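Local atomic coordinates of putative acetyltransferase (Nocardia farcinica, PDB entry 3D9W), a protein that probably transfers an acetyl group to arylamines, as an enzyme of the arylamine N-acetyltransferase family. Residues P50-E55 and S76-Y81; H119-V124 and M134-F139. One frame throughout, in Å; residues are numbered along the deposited sequence.

Both interactions are largely buried, with centres about 17 Å apart. Interaction 1 joins the start of helix 54-57 to the loop between helices 66-73 and 82-95. Interaction 2 joins strand 117-125 to strand 132-135 and the turn that follows it. The chemistry differs with place. Interaction 1 has no regular pairing and depends on an arginine held by two glutamates, with weak backbone bonds beside it. Interaction 2 is antiparallel strand pairing within the sheet that gives way to a histidine-aspartate bond. The two meet directly where Phe51 CE2 lies 3.3 Å from Gly138 O. Helix 82-95 links them further: interaction 1 leads into it, and interaction 2 packs against it.

Interaction 1. Residues P50-E55 and S76-Y81; sequences PFENLE and SRRGGY
Glu52 OE2 is gripped by two donors from one neighbouring loop. Arg78 NE lies 2.6 Å from Glu52 OE2, and Gly79 N lies 2.7 Å from Glu52 OE2. The three residues Glu52, Glu55 and Arg78 form a salt-bridge network. It ties the entry to helix 54-57 to the loop that leads into helix 82-95. The run Arg78-Gly79-Gly80 is consistent with the Arg-Gly-Gly motif that precedes the catalytic cysteine in arylamine N-acetyltransferases.

Arg78 takes Glu52 side-on, with one nitrogen to each oxygen. Arg78 NH2 lies 2.9 Å from Glu52 OE1, and both oxygens use their syn lone pairs. The two flat groups are nearly coplanar, at 29°. Gly79 N approaches OE2 on its anti side, tilted out of the carboxylate plane. Bends at chi2 and chi3 curl the Arg78 chain back, which brings the guanidinium over to the glutamates.

Glu55 OE2 meets Arg78 NH2 at 2.5 Å, through its anti lone pair and in the guanidinium plane. Two carboxylates thus share one NH2, and they would be expected to keep Arg78 charged. Glu55 OE1 has a second cationic partner in Arg60.

The backbones are joined more loosely. Gly80 N gives a weak bond to Pro50 O, and Glu52 N gives another to Gly80 O. Gly79 CA adds a CA-H...O contact to Pro50 O at 3.2 Å.

Asn53 turns its amide to other partners, the backbone of Phe218, Arg221 and Phe223, while Tyr81 OH bonds to Asn207. Phe51 packs against the last residue of the loop. With its CG anti to the backbone N (chi1 179°), Phe51 swings its ring alongside the loop, and Phe51 CZ comes to 3.6 Å from Tyr81 CB.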
loop_
_atom_site.group_PDB
_atom_site.type_symbol
_atom_site.label_atom_id
_atom_site.label_comp_id
_atom_site.label_asym_id
_atom_site.label_seq_id
_atom_site.Cartn_x
_atom_site.Cartn_y
_atom_site.Cartn_z
ATOM N N PRO A 50 -0.859 9.294 -0.739
ATOM C CA PRO A 50 -0.607 9.193 0.702
ATOM C C PRO A 50 -1.186 7.896 1.294
ATOM O O PRO A 50 -2.043 7.249 0.695
ATOM C CB PRO A 50 -1.313 10.433 1.265
ATOM C CG PRO A 50 -1.278 11.392 0.158
ATOM C CD PRO A 50 -1.617 10.520 -1.029
ATOM N N PHE A 51 -0.712 7.520 2.471
ATOM C CA PHE A 51 -1.213 6.331 3.140
ATOM C C PHE A 51 -1.926 6.768 4.421
ATOM O O PHE A 51 -1.394 7.559 5.193
ATOM C CB PHE A 51 -0.064 5.394 3.471
ATOM C CG PHE A 51 -0.486 4.157 4.189
ATOM C CD1 PHE A 51 -0.800 4.195 5.547
ATOM C CD2 PHE A 51 -0.564 2.948 3.516
ATOM C CE1 PHE A 51 -1.179 3.045 6.223
ATOM C CE2 PHE A 51 -0.942 1.791 4.180
ATOM C CZ PHE A 51 -1.250 1.839 5.539
ATOM N N GLU A 52 -3.129 6.254 4.653
ATOM C CA GLU A 52 -3.866 6.651 5.842
ATOM C C GLU A 52 -5.023 5.731 6.180
ATOM O O GLU A 52 -5.565 5.056 5.308
ATOM C CB GLU A 52 -4.411 8.057 5.655
ATOM C CG GLU A 52 -5.198 8.183 4.385
ATOM C CD GLU A 52 -6.407 9.035 4.559
ATOM O OE1 GLU A 52 -7.210 8.707 5.450
ATOM O OE2 GLU A 52 -6.559 10.024 3.812
ATOM N N ASN A 53 -5.400 5.743 7.455
ATOM C CA ASN A 53 -6.497 4.935 7.973
ATOM C C ASN A 53 -7.482 5.866 8.658
ATOM O O ASN A 53 -8.263 5.441 9.507
ATOM C CB ASN A 53 -5.966 3.914 8.989
ATOM C CG ASN A 53 -5.320 4.576 10.208
ATOM O OD1 ASN A 53 -4.742 5.660 10.099
ATOM N ND2 ASN A 53 -5.398 3.917 11.364
ATOM N N LEU A 54 -7.453 7.137 8.275
ATOM C CA LEU A 54 -8.316 8.129 8.898
ATOM C C LEU A 54 -9.824 7.843 8.923
ATOM O O LEU A 54 -10.472 8.072 9.948
ATOM C CB LEU A 54 -8.045 9.511 8.296
ATOM C CG LEU A 54 -6.726 10.147 8.743
ATOM C CD1 LEU A 54 -6.665 11.582 8.274
ATOM C CD2 LEU A 54 -6.620 10.101 10.254
ATOM N N GLU A 55 -10.394 7.348 7.828
ATOM C CA GLU A 55 -11.827 7.059 7.829
ATOM C C GLU A 55 -12.165 6.107 8.953
ATOM O O GLU A 55 -13.115 6.334 9.699
ATOM C CB GLU A 55 -12.270 6.448 6.503
ATOM C CG GLU A 55 -12.262 7.437 5.367
ATOM C CD GLU A 55 -12.884 8.760 5.771
ATOM O OE1 GLU A 55 -14.126 8.811 5.965
ATOM O OE2 GLU A 55 -12.118 9.743 5.908
ATOM N N SER A 76 -9.155 14.196 -4.354
ATOM C CA SER A 76 -9.109 14.834 -3.047
ATOM C C SER A 76 -7.734 14.663 -2.458
ATOM O O SER A 76 -6.935 13.861 -2.941
ATOM C CB SER A 76 -10.137 14.220 -2.092
ATOM O OG SER A 76 -11.460 14.484 -2.524
ATOM N N ARG A 77 -7.459 15.425 -1.408
ATOM C CA ARG A 77 -6.180 15.340 -0.732
ATOM C C ARG A 77 -6.365 14.353 0.383
ATOM O O ARG A 77 -6.434 14.714 1.548
ATOM C CB ARG A 77 -5.781 16.698 -0.179
ATOM C CG ARG A 77 -5.554 17.731 -1.266
ATOM C CD ARG A 77 -4.110 18.105 -1.313
ATOM N NE ARG A 77 -3.731 18.767 -0.073
ATOM C CZ ARG A 77 -2.479 18.931 0.335
ATOM N NH1 ARG A 77 -1.461 18.474 -0.395
ATOM N NH2 ARG A 77 -2.246 19.559 1.476
ATOM N N ARG A 78 -6.475 13.092 -0.001
ATOM C CA ARG A 78 -6.661 12.015 0.945
ATOM C C ARG A 78 -5.977 10.798 0.375
ATOM O O ARG A 78 -5.764 10.704 -0.836
ATOM C CB ARG A 78 -8.149 11.725 1.145
ATOM C CG ARG A 78 -8.911 12.812 1.879
ATOM C CD ARG A 78 -8.384 12.987 3.300
ATOM N NE ARG A 78 -8.518 11.774 4.101
ATOM C CZ ARG A 78 -9.682 11.256 4.473
ATOM N NH1 ARG A 78 -10.814 11.851 4.114
ATOM N NH2 ARG A 78 -9.713 10.152 5.207
ATOM N N GLY A 79 -5.625 9.873 1.256
ATOM C CA GLY A 79 -4.968 8.656 0.831
ATOM C C GLY A 79 -5.808 7.473 1.258
ATOM O O GLY A 79 -6.989 7.633 1.552
ATOM N N GLY A 80 -5.199 6.290 1.281
ATOM C CA GLY A 80 -5.892 5.082 1.688
ATOM C C GLY A 80 -4.860 4.049 2.087
ATOM O O GLY A 80 -3.667 4.323 2.012
ATOM N N TYR A 81 -5.290 2.876 2.537
ATOM C CA TYR A 81 -4.318 1.858 2.892
ATOM C C TYR A 81 -4.214 0.799 1.795
ATOM O O TYR A 81 -4.688 1.018 0.683
ATOM C CB TYR A 81 -4.617 1.243 4.273
ATOM C CG TYR A 81 -6.035 0.830 4.532
ATOM C CD1 TYR A 81 -6.712 -0.000 3.642
ATOM C CD2 TYR A 81 -6.690 1.228 5.702
ATOM C CE1 TYR A 81 -7.999 -0.426 3.905
ATOM C CE2 TYR A 81 -7.978 0.807 5.981
ATOM C CZ TYR A 81 -8.629 -0.020 5.080
ATOM O OH TYR A 81 -9.910 -0.457 5.353
#

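Interaction 2. Residues H119-V124 and M134-F139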
loop_
_atom_site.group_PDB
_atom_site.type_symbol
_atom_site.label_atom_id
_atom_site.label_comp_id
_atom_site.label_asym_id
_atom_site.label_seq_id
_atom_site.Cartn_x
_atom_site.Cartn_y
_atom_site.Cartn_z
ATOM N N HIS A 119 -3.133 -8.143 3.569
ATOM C CA HIS A 119 -2.312 -7.180 2.848
ATOM C C HIS A 119 -2.329 -7.416 1.332
ATOM O O HIS A 119 -1.663 -8.318 0.821
ATOM C CB HIS A 119 -0.876 -7.215 3.350
ATOM C CG HIS A 119 0.005 -6.246 2.645
ATOM N ND1 HIS A 119 -0.220 -4.886 2.679
ATOM C CD2 HIS A 119 1.052 -6.437 1.810
ATOM C CE1 HIS A 119 0.650 -4.282 1.891
ATOM N NE2 HIS A 119 1.431 -5.201 1.351
ATOM N N ALA A 120 -3.079 -6.575 0.626
ATOM C CA ALA A 120 -3.226 -6.686 -0.815
ATOM C C ALA A 120 -1.921 -6.637 -1.601
ATOM O O ALA A 120 -1.096 -5.738 -1.418
ATOM C CB ALA A 120 -4.168 -5.603 -1.308
ATOM N N LEU A 121 -1.740 -7.616 -2.478
ATOM C CA LEU A 121 -0.553 -7.692 -3.320
ATOM C C LEU A 121 -1.011 -7.996 -4.727
ATOM O O LEU A 121 -2.053 -8.615 -4.921
ATOM C CB LEU A 121 0.399 -8.795 -2.840
ATOM C CG LEU A 121 1.179 -8.548 -1.539
ATOM C CD1 LEU A 121 1.971 -9.806 -1.161
ATOM C CD2 LEU A 121 2.116 -7.337 -1.698
ATOM N N LEU A 122 -0.240 -7.553 -5.713
ATOM C CA LEU A 122 -0.592 -7.793 -7.101
ATOM C C LEU A 122 0.507 -8.530 -7.873
ATOM O O LEU A 122 1.662 -8.100 -7.899
ATOM C CB LEU A 122 -0.918 -6.468 -7.795
ATOM C CG LEU A 122 -2.068 -5.639 -7.219
ATOM C CD1 LEU A 122 -2.168 -4.289 -7.922
ATOM C CD2 LEU A 122 -3.369 -6.413 -7.371
ATOM N N ARG A 123 0.128 -9.656 -8.479
ATOM C CA ARG A 123 1.013 -10.487 -9.304
ATOM C C ARG A 123 0.729 -9.980 -10.725
ATOM O O ARG A 123 -0.386 -10.138 -11.244
ATOM C CB ARG A 123 0.618 -11.963 -9.157
ATOM C CG ARG A 123 1.356 -12.955 -10.048
ATOM C CD ARG A 123 0.590 -14.277 -10.108
ATOM N NE ARG A 123 1.147 -15.241 -11.050
ATOM C CZ ARG A 123 1.999 -16.210 -10.711
ATOM N NH1 ARG A 123 2.393 -16.342 -9.446
ATOM N NH2 ARG A 123 2.454 -17.054 -11.628
ATOM N N VAL A 124 1.735 -9.372 -11.350
ATOM C CA VAL A 124 1.571 -8.782 -12.678
ATOM C C VAL A 124 2.436 -9.370 -13.800
ATOM O O VAL A 124 3.594 -9.739 -13.586
ATOM C CB VAL A 124 1.842 -7.256 -12.593
ATOM C CG1 VAL A 124 1.450 -6.558 -13.882
ATOM C CG2 VAL A 124 1.101 -6.679 -11.411
ATOM N N MET A 134 5.684 -8.627 -8.945
ATOM C CA MET A 134 4.902 -8.372 -7.748
ATOM C C MET A 134 4.811 -6.876 -7.549
ATOM O O MET A 134 5.829 -6.201 -7.446
ATOM C CB MET A 134 5.571 -9.003 -6.532
ATOM C CG MET A 134 5.595 -10.510 -6.567
ATOM S SD MET A 134 3.927 -11.131 -6.661
ATOM C CE MET A 134 3.253 -10.432 -5.140
ATOM N N CYS A 135 3.591 -6.354 -7.519
ATOM C CA CYS A 135 3.393 -4.923 -7.308
ATOM C C CYS A 135 2.756 -4.680 -5.942
ATOM O O CYS A 135 1.589 -4.998 -5.710
ATOM C CB CYS A 135 2.521 -4.328 -8.420
ATOM S SG CYS A 135 3.255 -4.447 -10.083
ATOM N N ASP A 136 3.557 -4.144 -5.029
ATOM C CA ASP A 136 3.093 -3.829 -3.686
ATOM C C ASP A 136 2.983 -2.311 -3.625
ATOM O O ASP A 136 3.903 -1.607 -3.205
ATOM C CB ASP A 136 4.087 -4.348 -2.653
ATOM C CG ASP A 136 3.623 -4.103 -1.244
ATOM O OD1 ASP A 136 2.400 -3.930 -1.070
ATOM O OD2 ASP A 136 4.472 -4.089 -0.318
ATOM N N VAL A 137 1.842 -1.811 -4.066
ATOM C CA VAL A 137 1.621 -0.378 -4.115
ATOM C C VAL A 137 0.828 0.193 -2.950
ATOM O O VAL A 137 0.567 1.395 -2.907
ATOM C CB VAL A 137 0.900 0.010 -5.439
ATOM C CG1 VAL A 137 1.813 -0.249 -6.635
ATOM C CG2 VAL A 137 -0.397 -0.788 -5.578
ATOM N N GLY A 138 0.451 -0.648 -1.998
ATOM C CA GLY A 138 -0.339 -0.138 -0.893
ATOM C C GLY A 138 0.250 -0.285 0.495
ATOM O O GLY A 138 -0.415 0.049 1.482
ATOM N N PHE A 139 1.488 -0.773 0.582
ATOM C CA PHE A 139 2.117 -0.959 1.883
ATOM C C PHE A 139 2.370 0.383 2.568
ATOM O O PHE A 139 2.277 0.487 3.791
ATOM C CB PHE A 139 3.440 -1.730 1.758
ATOM C CG PHE A 139 4.003 -2.186 3.091
ATOM C CD1 PHE A 139 3.409 -3.232 3.797
ATOM C CD2 PHE A 139 5.097 -1.537 3.661
ATOM C CE1 PHE A 139 3.896 -3.624 5.050
ATOM C CE2 PHE A 139 5.592 -1.920 4.917
ATOM C CZ PHE A 139 4.986 -2.967 5.610
#
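A beta hairpin of strands 117-125 and 132-135 carries this contact, and His119 and Asp136 meet just past its paired end. Leu122 and Cys135 are an antiparallel hydrogen-bonded pair. Cys135 N gives a nearly straight bond of 2.6 Å to Leu122 O, and Leu122 N returns one of 3.1 Å to Cys135 O. Arg123 and Met134 form the next, non-hydrogen-bonded pair.

Leu122 and Cys135 share one face of the sheet, which helices 35-48 and 82-95 cover. There Val124 CG2 lies 3.4 Å from Cys135 SG. On the other face Met134 folds over at chi2 and chi3, so that its CE rests 4.0 Å from Leu121 CB.

Beyond Cys135 the 134-139 segment leaves the strand. His119 NE2 donates to Asp136 OD1 at 2.9 Å, with a bent N-H...O angle of 135°. The ring and carboxylate planes stand almost perpendicular, at 86°, and NE2 meets OD1 from above the carboxylate plane. Leu121 CD2 packs beside the same oxygen. Asp136 OD2 is held by a salt bridge to Arg190. Phe139 sets its edge to the face of His119 in an offset edge-to-face pair, with ring centroids 5.3 Å apart. On the helix 82-95 side, His119 touches Cys82.

Arylamine N-acetyltransferases use a Cys-His-Asp triad, and Cys82, His119 and Asp136 are consistent with it. In that reading the aspartate would help orient the imidazole through NE2, together with the edge of Phe139. With NE2 given to the aspartate, ND1 would be the nitrogen that can serve the cysteine, as in the triads of relatives.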